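PDB 5ZIG: cellobiose 2-epimerase from Spirochaeta thermophila DSM 6192, which probably catalyses the reversible epimerization of cellobiose to 4-O-beta-D-glucopyranosyl-D-mannose, converting the reducing-end glucose unit to mannose. Local coordinates for residues L27-G32 against G357-W362; R62-F67 against E81-A86; K189-H194 against S232-Y237; L260-V265 against E275-W280. All blocks are in the same frame, centred on the assembly; numbering follows the deposited sequence.

Contact 1: residues L27-G32 against G357-W362; sequences LPFWLG and GGEWFW
Glu359 OE2 is gripped by the indole of Trp30 and by the amide of Asn386. Trp30 NE1 gives its N-H to OE2 at 3.0 Å with an angle of 155° at the hydrogen. The oxygen lies close to the indole plane and is met on its anti side, somewhat out of the carboxylate plane, the two planes standing 75° apart. The other oxygen, OE1, forms a salt bridge with Lys381 and also accepts from Trp360 N at 2.6 Å, from above the carboxylate plane. Four groups thus fix the rotation of the carboxylate. A bend at chi2 (-93°) lets the Glu359 chain pass over Phe29 before reaching Trp30. Its CB sits over one face of the Phe29 ring, 3.9 Å from the centroid, a CH-pi contact, while CG comes within 3.6 Å of Phe29 CD2. Phe29 in turn sets its CD2 edge over a face of the Trp30 indole, while the carboxylate reaches that indole at its N-H edge. Beyond them Gly358 CA approaches Phe29 CD1 at 4.0 Å; a CB on this glycine would run into the ring. Trp30 also packs on Phe67 of helix 57-73. The C-terminal end of helix 7-31 is thereby tied to the loop before strand 363-364, bringing chain-distant parts together as expected in the closed ring of an (alpha/alpha)6 barrel.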
# COMPACT_ATOMS: atom_id res chain seq x y z
N LEU A 27 8.02 -9.18 11.32
CA LEU A 27 7.41 -8.72 12.57
C LEU A 27 8.41 -8.60 13.73
O LEU A 27 8.38 -7.58 14.44
CB LEU A 27 6.22 -9.62 12.93
CG LEU A 27 5.02 -9.61 11.96
CD1 LEU A 27 3.91 -10.61 12.34
CD2 LEU A 27 4.41 -8.18 11.89
N PRO A 28 9.32 -9.56 13.97
CA PRO A 28 10.25 -9.38 15.10
C PRO A 28 11.13 -8.16 14.97
O PRO A 28 11.48 -7.55 15.98
CB PRO A 28 11.08 -10.68 15.08
CG PRO A 28 10.21 -11.67 14.41
CD PRO A 28 9.44 -10.91 13.37
N PHE A 29 11.48 -7.75 13.75
CA PHE A 29 12.30 -6.57 13.61
C PHE A 29 11.52 -5.32 14.01
O PHE A 29 12.03 -4.47 14.73
CB PHE A 29 12.81 -6.47 12.17
CG PHE A 29 13.48 -5.16 11.83
CD1 PHE A 29 14.87 -5.05 11.86
CD2 PHE A 29 12.73 -4.08 11.42
CE1 PHE A 29 15.49 -3.87 11.50
CE2 PHE A 29 13.35 -2.88 11.08
CZ PHE A 29 14.74 -2.79 11.12
N TRP A 30 10.26 -5.22 13.57
CA TRP A 30 9.49 -4.02 13.89
C TRP A 30 9.08 -4.00 15.36
O TRP A 30 9.07 -2.93 15.97
CB TRP A 30 8.29 -3.90 12.96
CG TRP A 30 8.73 -3.58 11.59
CD1 TRP A 30 8.69 -4.40 10.49
CD2 TRP A 30 9.33 -2.35 11.15
NE1 TRP A 30 9.22 -3.75 9.40
CE2 TRP A 30 9.60 -2.48 9.78
CE3 TRP A 30 9.64 -1.13 11.79
CZ2 TRP A 30 10.19 -1.45 9.02
CZ3 TRP A 30 10.20 -0.11 11.03
CH2 TRP A 30 10.47 -0.28 9.67
N LEU A 31 8.78 -5.17 15.93
CA LEU A 31 8.45 -5.25 17.34
C LEU A 31 9.54 -4.65 18.20
O LEU A 31 9.25 -4.10 19.27
CB LEU A 31 8.22 -6.70 17.77
CG LEU A 31 6.81 -7.28 17.64
CD1 LEU A 31 6.78 -8.73 18.12
CD2 LEU A 31 5.84 -6.43 18.40
N GLY A 32 10.79 -4.76 17.76
CA GLY A 32 11.90 -4.16 18.47
C GLY A 32 12.16 -2.70 18.17
O GLY A 32 13.23 -2.20 18.52
N GLY A 357 21.47 -7.42 8.71
CA GLY A 357 20.96 -6.29 9.42
C GLY A 357 19.48 -6.21 9.70
O GLY A 357 19.03 -5.25 10.25
N GLY A 358 18.73 -7.22 9.28
CA GLY A 358 17.31 -7.28 9.53
C GLY A 358 16.40 -6.72 8.47
O GLY A 358 16.82 -5.99 7.64
N GLU A 359 15.16 -7.16 8.47
CA GLU A 359 14.13 -6.76 7.53
C GLU A 359 14.52 -6.92 6.06
O GLU A 359 15.22 -7.78 5.69
CB GLU A 359 13.69 -5.32 7.83
CG GLU A 359 12.23 -5.08 8.03
CD GLU A 359 11.52 -4.68 6.77
OE1 GLU A 359 12.13 -4.38 5.77
OE2 GLU A 359 10.32 -4.67 6.78
N TRP A 360 14.04 -6.03 5.24
CA TRP A 360 14.31 -5.98 3.85
C TRP A 360 15.01 -4.69 3.43
O TRP A 360 14.74 -3.66 3.95
CB TRP A 360 13.02 -6.10 3.03
CG TRP A 360 12.17 -7.37 3.12
CD1 TRP A 360 12.22 -8.34 4.05
CD2 TRP A 360 11.13 -7.75 2.24
NE1 TRP A 360 11.32 -9.27 3.83
CE2 TRP A 360 10.63 -8.96 2.71
CE3 TRP A 360 10.58 -7.20 1.11
CZ2 TRP A 360 9.61 -9.62 2.07
CZ3 TRP A 360 9.58 -7.87 0.50
CH2 TRP A 360 9.11 -9.05 0.98
N PHE A 361 15.94 -4.78 2.51
CA PHE A 361 16.53 -3.57 1.94
C PHE A 361 15.46 -2.74 1.24
O PHE A 361 14.48 -3.28 0.73
CB PHE A 361 17.65 -3.95 0.97
CG PHE A 361 18.85 -4.57 1.66
CD1 PHE A 361 19.30 -5.85 1.33
CD2 PHE A 361 19.53 -3.87 2.65
CE1 PHE A 361 20.41 -6.41 1.98
CE2 PHE A 361 20.64 -4.42 3.30
CZ PHE A 361 21.08 -5.69 2.96
N TRP A 362 15.62 -1.41 1.28
CA TRP A 362 14.78 -0.54 0.46
C TRP A 362 14.89 -0.89 -1.02
O TRP A 362 13.90 -0.86 -1.75
CB TRP A 362 15.16 0.92 0.69
CG TRP A 362 14.41 1.86 -0.21
CD1 TRP A 362 14.61 2.07 -1.55
CD2 TRP A 362 13.36 2.75 0.18
NE1 TRP A 362 13.73 3.01 -2.02
CE2 TRP A 362 12.96 3.45 -0.98
CE3 TRP A 362 12.73 3.03 1.40
CZ2 TRP A 362 11.93 4.39 -0.96
CZ3 TRP A 362 11.70 3.97 1.41
CH2 TRP A 362 11.31 4.64 0.24

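Contact 2: residues R62-F67 against E81-A86; sequences RHLWTF and EAAGNA
Phe67 and Leu64 meet Ala82, Ala83 and Ala86 across an antiparallel helical hairpin, the repeating element of the (alpha/alpha)6 barrel. Helices 57-73 and 77-94 run at 155° to each other here, and their local axes come within 8.2 Å, a close approach that the three alanine methyls allow. The Phe67 side chain starts against the backbone of the partner: its CB touches Ala83 N at 3.7 Å and the Ala83 methyl at about the same distance. From there CG is placed anti to the carbonyl carbon (chi1 -76°), which lays the ring over Ala82. CG and CD1 come nearest to Ala82 CB, with CD1 at 3.7 Å; CE1 and CD2 follow a little farther out, and CE2 and CZ are the most distant. The methyl stands over the middle of one face, 3.7 Å from the centroid and 12° off the ring normal, a CH-pi contact. Trp30 and Leu31 of helix 7-31 also pack on the ring. A serine in place of Phe67 would probably leave the Ala82 methyl without its aromatic face and open a gap toward Leu31. One turn earlier, Leu64 CB meets Ala86 CB at 3.9 Å, and the Ala86 methyl also lies against the Leu64 backbone. His63 turns its ring end to other partners, ND1 bonding to Ser383 OG. The Leu64 branch reaches back along the partner helix, and its CD1 methyl rests on the carbonyl oxygen Ala83 O at 3.2 Å.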
# COMPACT_ATOMS: atom_id res chain seq x y z
N ARG A 62 0.70 2.55 8.94
CA ARG A 62 1.12 1.26 8.37
C ARG A 62 1.45 0.26 9.47
O ARG A 62 1.04 -0.91 9.39
CB ARG A 62 2.31 1.47 7.44
CG ARG A 62 1.88 2.08 6.10
CD ARG A 62 3.03 2.29 5.16
NE ARG A 62 2.60 2.86 3.88
CZ ARG A 62 3.42 3.13 2.86
NH1 ARG A 62 4.72 2.87 2.97
NH2 ARG A 62 2.95 3.63 1.73
N HIS A 63 2.15 0.69 10.53
CA HIS A 63 2.44 -0.22 11.63
C HIS A 63 1.16 -0.62 12.36
O HIS A 63 1.01 -1.78 12.76
CB HIS A 63 3.43 0.42 12.60
CG HIS A 63 4.82 0.51 12.05
ND1 HIS A 63 5.41 -0.51 11.34
CD2 HIS A 63 5.73 1.52 12.09
CE1 HIS A 63 6.63 -0.14 10.97
NE2 HIS A 63 6.85 1.08 11.42
N LEU A 64 0.23 0.33 12.54
CA LEU A 64 -1.07 -0.04 13.10
C LEU A 64 -1.76 -1.11 12.25
O LEU A 64 -2.27 -2.10 12.78
CB LEU A 64 -1.97 1.19 13.23
CG LEU A 64 -3.35 0.79 13.83
CD1 LEU A 64 -3.17 0.03 15.15
CD2 LEU A 64 -4.34 1.97 14.02
N TRP A 65 -1.81 -0.90 10.93
CA TRP A 65 -2.44 -1.89 10.06
C TRP A 65 -1.71 -3.22 10.14
O TRP A 65 -2.33 -4.27 10.33
CB TRP A 65 -2.50 -1.38 8.61
CG TRP A 65 -3.21 -2.36 7.64
CD1 TRP A 65 -4.54 -2.35 7.29
CD2 TRP A 65 -2.61 -3.45 6.92
NE1 TRP A 65 -4.80 -3.36 6.40
CE2 TRP A 65 -3.64 -4.05 6.16
CE3 TRP A 65 -1.31 -3.97 6.83
CZ2 TRP A 65 -3.41 -5.16 5.34
CZ3 TRP A 65 -1.09 -5.08 6.01
CH2 TRP A 65 -2.13 -5.65 5.27
N THR A 66 -0.38 -3.18 10.09
CA THR A 66 0.38 -4.43 10.07
C THR A 66 0.11 -5.27 11.31
O THR A 66 -0.21 -6.46 11.21
CB THR A 66 1.88 -4.13 9.93
OG1 THR A 66 2.15 -3.73 8.58
CG2 THR A 66 2.72 -5.36 10.28
N PHE A 67 0.16 -4.67 12.50
CA PHE A 67 0.03 -5.46 13.72
C PHE A 67 -1.40 -5.86 14.03
O PHE A 67 -1.62 -6.85 14.74
CB PHE A 67 0.66 -4.72 14.91
CG PHE A 67 2.17 -4.78 14.88
CD1 PHE A 67 2.83 -5.92 15.28
CD2 PHE A 67 2.90 -3.72 14.41
CE1 PHE A 67 4.21 -6.00 15.23
CE2 PHE A 67 4.28 -3.77 14.37
CZ PHE A 67 4.93 -4.90 14.77
N GLU A 81 -0.52 -5.73 21.43
CA GLU A 81 0.17 -4.69 22.19
C GLU A 81 0.81 -3.66 21.28
O GLU A 81 0.65 -2.44 21.47
CB GLU A 81 1.21 -5.34 23.11
CG GLU A 81 0.58 -6.09 24.27
CD GLU A 81 1.48 -7.16 24.87
OE1 GLU A 81 2.55 -7.46 24.29
OE2 GLU A 81 1.10 -7.71 25.92
N ALA A 82 1.59 -4.11 20.30
CA ALA A 82 2.19 -3.18 19.35
C ALA A 82 1.12 -2.41 18.60
O ALA A 82 1.25 -1.20 18.39
CB ALA A 82 3.10 -3.93 18.37
N ALA A 83 0.04 -3.09 18.20
CA ALA A 83 -1.06 -2.39 17.56
C ALA A 83 -1.62 -1.31 18.48
O ALA A 83 -1.79 -0.16 18.06
CB ALA A 83 -2.15 -3.38 17.15
N GLY A 84 -1.90 -1.66 19.73
CA GLY A 84 -2.35 -0.67 20.70
C GLY A 84 -1.37 0.47 20.84
O GLY A 84 -1.77 1.63 20.97
N ASN A 85 -0.07 0.17 20.82
CA ASN A 85 0.94 1.22 20.89
C ASN A 85 0.82 2.14 19.69
O ASN A 85 0.81 3.37 19.83
CB ASN A 85 2.35 0.63 20.97
CG ASN A 85 3.43 1.71 20.90
OD1 ASN A 85 3.24 2.84 21.37
ND2 ASN A 85 4.56 1.37 20.30
N ALA A 86 0.75 1.56 18.49
CA ALA A 86 0.62 2.40 17.31
C ALA A 86 -0.70 3.15 17.32
O ALA A 86 -0.78 4.28 16.82
CB ALA A 86 0.75 1.55 16.05

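Contact 3: residues K189-H194 against S232-Y237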
# COMPACT_ATOMS: atom_id res chain seq x y z
N LYS A 189 -3.94 16.88 -8.44
CA LYS A 189 -4.37 15.50 -8.18
C LYS A 189 -3.28 14.50 -8.59
O LYS A 189 -2.52 14.74 -9.54
CB LYS A 189 -5.68 15.21 -8.91
CG LYS A 189 -6.88 15.98 -8.36
CD LYS A 189 -8.05 16.00 -9.33
CE LYS A 189 -9.23 16.77 -8.71
NZ LYS A 189 -10.41 16.88 -9.63
N THR A 190 -3.21 13.38 -7.87
CA THR A 190 -2.26 12.31 -8.16
C THR A 190 -2.96 10.95 -8.15
O THR A 190 -3.88 10.73 -7.35
CB THR A 190 -1.05 12.32 -7.15
OG1 THR A 190 -1.48 11.93 -5.84
CG2 THR A 190 -0.37 13.69 -7.06
N MET A 191 -2.54 10.05 -9.06
CA MET A 191 -3.01 8.66 -9.03
C MET A 191 -2.71 8.03 -7.68
O MET A 191 -3.54 7.32 -7.11
CB MET A 191 -2.36 7.88 -10.19
CG MET A 191 -2.23 6.32 -10.14
SD MET A 191 -1.11 5.62 -8.91
CE MET A 191 0.46 6.12 -9.66
N ASN A 192 -1.54 8.36 -7.13
CA ASN A 192 -1.07 7.71 -5.93
C ASN A 192 -2.06 7.89 -4.79
O ASN A 192 -2.47 6.93 -4.13
CB ASN A 192 0.31 8.26 -5.58
CG ASN A 192 0.92 7.57 -4.41
OD1 ASN A 192 1.07 6.35 -4.41
ND2 ASN A 192 1.27 8.34 -3.40
N THR A 193 -2.48 9.14 -4.56
CA THR A 193 -3.45 9.41 -3.50
C THR A 193 -4.81 8.79 -3.82
O THR A 193 -5.49 8.27 -2.93
CB THR A 193 -3.58 10.92 -3.30
OG1 THR A 193 -2.37 11.41 -2.69
CG2 THR A 193 -4.75 11.24 -2.41
N HIS A 194 -5.21 8.82 -5.09
CA HIS A 194 -6.50 8.22 -5.43
C HIS A 194 -6.50 6.72 -5.19
O HIS A 194 -7.49 6.17 -4.69
CB HIS A 194 -6.88 8.56 -6.87
CG HIS A 194 -7.46 9.93 -7.00
ND1 HIS A 194 -6.69 11.06 -7.11
CD2 HIS A 194 -8.75 10.36 -6.97
CE1 HIS A 194 -7.46 12.12 -7.18
NE2 HIS A 194 -8.72 11.73 -7.10
N SER A 232 -3.17 1.07 -20.70
CA SER A 232 -2.53 -0.03 -19.99
C SER A 232 -1.51 0.43 -18.95
O SER A 232 -0.87 -0.43 -18.32
CB SER A 232 -1.84 -0.98 -20.98
OG SER A 232 -0.61 -0.46 -21.45
N HIS A 233 -1.36 1.73 -18.74
CA HIS A 233 -0.57 2.25 -17.64
C HIS A 233 -1.37 3.31 -16.90
O HIS A 233 -2.21 4.01 -17.48
CB HIS A 233 0.76 2.83 -18.12
CG HIS A 233 1.59 1.85 -18.89
ND1 HIS A 233 2.45 0.96 -18.27
CD2 HIS A 233 1.69 1.61 -20.22
CE1 HIS A 233 3.05 0.22 -19.19
NE2 HIS A 233 2.60 0.60 -20.38
N LEU A 234 -1.11 3.42 -15.60
CA LEU A 234 -1.77 4.41 -14.77
C LEU A 234 -1.02 5.72 -14.90
O LEU A 234 0.17 5.78 -14.56
CB LEU A 234 -1.79 3.96 -13.32
CG LEU A 234 -2.90 3.07 -12.82
CD1 LEU A 234 -2.91 1.77 -13.62
CD2 LEU A 234 -2.62 2.84 -11.35
N GLY A 235 -1.71 6.75 -15.38
CA GLY A 235 -1.12 8.08 -15.39
C GLY A 235 -0.72 8.51 -13.99
O GLY A 235 -1.30 8.09 -12.99
N LEU A 236 0.29 9.37 -13.92
CA LEU A 236 0.78 9.76 -12.60
C LEU A 236 0.06 10.99 -12.04
O LEU A 236 -0.46 10.95 -10.92
CB LEU A 236 2.29 10.00 -12.66
CG LEU A 236 3.13 8.76 -12.96
CD1 LEU A 236 4.61 9.10 -13.00
CD2 LEU A 236 2.87 7.67 -11.93
N TYR A 237 0.02 12.08 -12.81
CA TYR A 237 -0.25 13.41 -12.29
C TYR A 237 -1.28 14.11 -13.17
O TYR A 237 -1.21 14.04 -14.40
CB TYR A 237 1.04 14.24 -12.25
CG TYR A 237 2.20 13.62 -11.47
CD1 TYR A 237 2.07 13.33 -10.11
CD2 TYR A 237 3.43 13.38 -12.08
CE1 TYR A 237 3.12 12.78 -9.39
CE2 TYR A 237 4.49 12.83 -11.36
CZ TYR A 237 4.33 12.54 -10.02
OH TYR A 237 5.38 12.01 -9.30
O HOH W 1 0.82 9.50 -8.44
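Leu234 opens the contact by pushing its CD2 methyl against Met191, 3.7 Å from CG and a little farther from SD; the two side chains cross at about a right angle. Gly235 follows with its carbonyl: Gly235 O lies just 3.0 Å from Met191 CB, a tight fit. Leu236 supplies the polar link. Met191 N donates to Leu236 O at 2.9 Å with a nearly straight angle of 172°, and a water bridges the same oxygen to Asn192 N, so two donors hold it. The Leu236 side chain then runs beside that of Met191, whose bends at chi2 and chi3 bring CE to 3.7 Å from Leu236 CD2. Tyr237 closes the segment in an antiparallel, non-hydrogen-bonded pair with Thr190, where Thr190 CG2 touches the ring edge at CD1, 3.9 Å away. Thr190 OG1 is directed back to its own helix: it accepts from Thr193 N at 3.2 Å as the N-cap, and bonds to Glu166 as well. Across the contact, a short strand running straight into an N-capped helix is joined to the loop after helix 211-228, edging a small three-stranded antiparallel sheet that decorates the (alpha/alpha)6 barrel.

Contact 4: residues L260-V265 against E275-W280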
# COMPACT_ATOMS: atom_id res chain seq x y z
N LEU A 260 -5.57 -4.23 -6.19
CA LEU A 260 -6.45 -3.35 -5.41
C LEU A 260 -7.74 -3.04 -6.16
O LEU A 260 -8.82 -3.01 -5.57
CB LEU A 260 -5.73 -2.05 -5.02
CG LEU A 260 -4.77 -2.22 -3.84
CD1 LEU A 260 -3.99 -0.96 -3.60
CD2 LEU A 260 -5.56 -2.64 -2.61
N LEU A 261 -7.64 -2.81 -7.47
CA LEU A 261 -8.84 -2.57 -8.26
C LEU A 261 -9.73 -3.81 -8.25
O LEU A 261 -10.95 -3.71 -8.07
CB LEU A 261 -8.48 -2.20 -9.69
CG LEU A 261 -8.27 -0.73 -10.10
CD1 LEU A 261 -7.32 -0.01 -9.19
CD2 LEU A 261 -7.77 -0.70 -11.52
N THR A 262 -9.12 -4.99 -8.42
CA THR A 262 -9.85 -6.25 -8.34
C THR A 262 -10.59 -6.39 -7.01
O THR A 262 -11.78 -6.71 -7.00
CB THR A 262 -8.89 -7.45 -8.54
OG1 THR A 262 -8.41 -7.49 -9.90
CG2 THR A 262 -9.59 -8.74 -8.18
N GLU A 263 -9.92 -6.08 -5.89
CA GLU A 263 -10.60 -6.20 -4.59
C GLU A 263 -11.88 -5.36 -4.55
O GLU A 263 -12.93 -5.84 -4.09
CB GLU A 263 -9.69 -5.75 -3.46
CG GLU A 263 -10.23 -6.09 -2.10
CD GLU A 263 -9.59 -5.27 -1.01
OE1 GLU A 263 -8.94 -4.24 -1.30
OE2 GLU A 263 -9.70 -5.68 0.16
N SER A 264 -11.81 -4.12 -5.02
CA SER A 264 -12.97 -3.23 -4.92
C SER A 264 -14.12 -3.70 -5.81
O SER A 264 -15.28 -3.69 -5.39
CB SER A 264 -12.55 -1.80 -5.26
OG SER A 264 -11.99 -1.73 -6.55
N VAL A 265 -13.81 -4.10 -7.05
CA VAL A 265 -14.86 -4.54 -7.98
C VAL A 265 -15.41 -5.91 -7.58
O VAL A 265 -16.59 -6.22 -7.84
CB VAL A 265 -14.35 -4.51 -9.43
CG1 VAL A 265 -15.39 -5.10 -10.44
CG2 VAL A 265 -14.03 -3.11 -9.85
N GLU A 275 -17.01 -8.81 -17.09
CA GLU A 275 -16.12 -8.98 -18.24
C GLU A 275 -15.47 -7.67 -18.65
O GLU A 275 -14.32 -7.68 -19.11
CB GLU A 275 -16.90 -9.57 -19.42
CG GLU A 275 -17.49 -10.94 -19.15
CD GLU A 275 -16.44 -11.97 -18.75
OE1 GLU A 275 -15.29 -11.86 -19.21
OE2 GLU A 275 -16.78 -12.89 -17.97
N TRP A 276 -16.18 -6.55 -18.51
CA TRP A 276 -15.54 -5.27 -18.81
C TRP A 276 -14.32 -5.05 -17.92
O TRP A 276 -13.30 -4.52 -18.37
CB TRP A 276 -16.55 -4.12 -18.70
CG TRP A 276 -17.17 -3.85 -17.34
CD1 TRP A 276 -18.41 -4.25 -16.91
CD2 TRP A 276 -16.60 -3.09 -16.26
NE1 TRP A 276 -18.63 -3.80 -15.63
CE2 TRP A 276 -17.54 -3.09 -15.20
CE3 TRP A 276 -15.38 -2.41 -16.08
CZ2 TRP A 276 -17.30 -2.45 -13.99
CZ3 TRP A 276 -15.15 -1.77 -14.87
CH2 TRP A 276 -16.10 -1.79 -13.84
N PHE A 277 -14.40 -5.47 -16.65
CA PHE A 277 -13.25 -5.30 -15.76
C PHE A 277 -12.09 -6.20 -16.18
O PHE A 277 -10.94 -5.75 -16.26
CB PHE A 277 -13.65 -5.59 -14.31
CG PHE A 277 -12.49 -5.48 -13.35
CD1 PHE A 277 -12.01 -4.24 -12.97
CD2 PHE A 277 -11.82 -6.61 -12.92
CE1 PHE A 277 -10.90 -4.13 -12.13
CE2 PHE A 277 -10.72 -6.52 -12.08
CZ PHE A 277 -10.26 -5.28 -11.68
N LEU A 278 -12.36 -7.48 -16.44
CA LEU A 278 -11.32 -8.37 -16.95
C LEU A 278 -10.67 -7.78 -18.19
O LEU A 278 -9.44 -7.63 -18.25
CB LEU A 278 -11.89 -9.76 -17.24
CG LEU A 278 -12.43 -10.52 -16.02
CD1 LEU A 278 -12.95 -11.87 -16.46
CD2 LEU A 278 -11.37 -10.71 -14.95
N SER A 279 -11.48 -7.41 -19.19
CA SER A 279 -10.92 -6.86 -20.42
C SER A 279 -10.11 -5.60 -20.16
O SER A 279 -9.07 -5.38 -20.80
CB SER A 279 -12.04 -6.56 -21.43
OG SER A 279 -12.80 -7.72 -21.65
N TRP A 280 -10.55 -4.78 -19.22
CA TRP A 280 -9.82 -3.56 -18.87
C TRP A 280 -8.46 -3.89 -18.26
O TRP A 280 -7.43 -3.37 -18.70
CB TRP A 280 -10.66 -2.75 -17.89
CG TRP A 280 -9.97 -1.57 -17.28
CD1 TRP A 280 -8.96 -0.84 -17.82
CD2 TRP A 280 -10.25 -0.99 -15.99
NE1 TRP A 280 -8.59 0.17 -16.96
CE2 TRP A 280 -9.38 0.10 -15.83
CE3 TRP A 280 -11.18 -1.26 -14.98
CZ2 TRP A 280 -9.39 0.92 -14.68
CZ3 TRP A 280 -11.19 -0.46 -13.84
CH2 TRP A 280 -10.30 0.62 -13.71
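The Phe277 ring has Val265 over one face, its CB displaced toward the rim, while Leu261 CB and Thr262 OG1 lie at its edge, in plane. The Trp280 indole is met obliquely by Leu261, whose CD2 methyl reaches CH2 at 3.6 Å. With CG anti to the backbone N (chi1 178°), Phe277 extends its ring straight across to helix 251-269, where the CZ end nestles against the turn formed by Leu261 and Thr262. Thr262 OG1 comes to 3.3 Å from Phe277 CE2, and Leu261 CB to 3.9 Å from CE1. Both Val265 methyls take part: CG2 lies 3.9 Å from CD1, and CG1 is near CG. The ring fills the space between antiparallel helices whose local axes stay 11.5 Å apart at 179°, wide enough for a phenyl between them. An alanine in place of Phe277 would probably open a large gap between the helices and leave Val265 and Leu261 without their aromatic partner. Trp280 has further partners outside the two segments: NE1 bonds to Ala229 O and Arg225 makes a cation-pi contact with its ring. Helices 251-269 and 275-294 form one hairpin of the (alpha/alpha)6 barrel. No hydrogen bond crosses between the two segments. Cohesion here therefore rests mainly on apolar shape fit, while the hydroxyls of Thr262, Ser264 and Ser279 bond within their own helices, Thr262 also to Asn327, rather than across the contact.

Contacts 1 and 2 touch, with centres 15 Å apart: Trp30 CE3 meets His63 CE1 at 3.3 Å, and Leu31 CD2 reaches Phe67 CE1 at 3.6 Å and Ala82 CB at 3.7 Å. Contacts 3 and 4 lie across the chain's centre from this pair. Their own centres are about 17 Å apart, with nearest atoms about 6 Å apart and no touch. Along the chain, contact 1 closes a long loop within which contacts 2, 3 and 4 follow in series. Contacts 2 and 4 bind sequential helices into hairpins, whereas contacts 1 and 3 secure loops to helix ends. In this family the sugar site lies in the hollow of the barrel that such hairpins enclose.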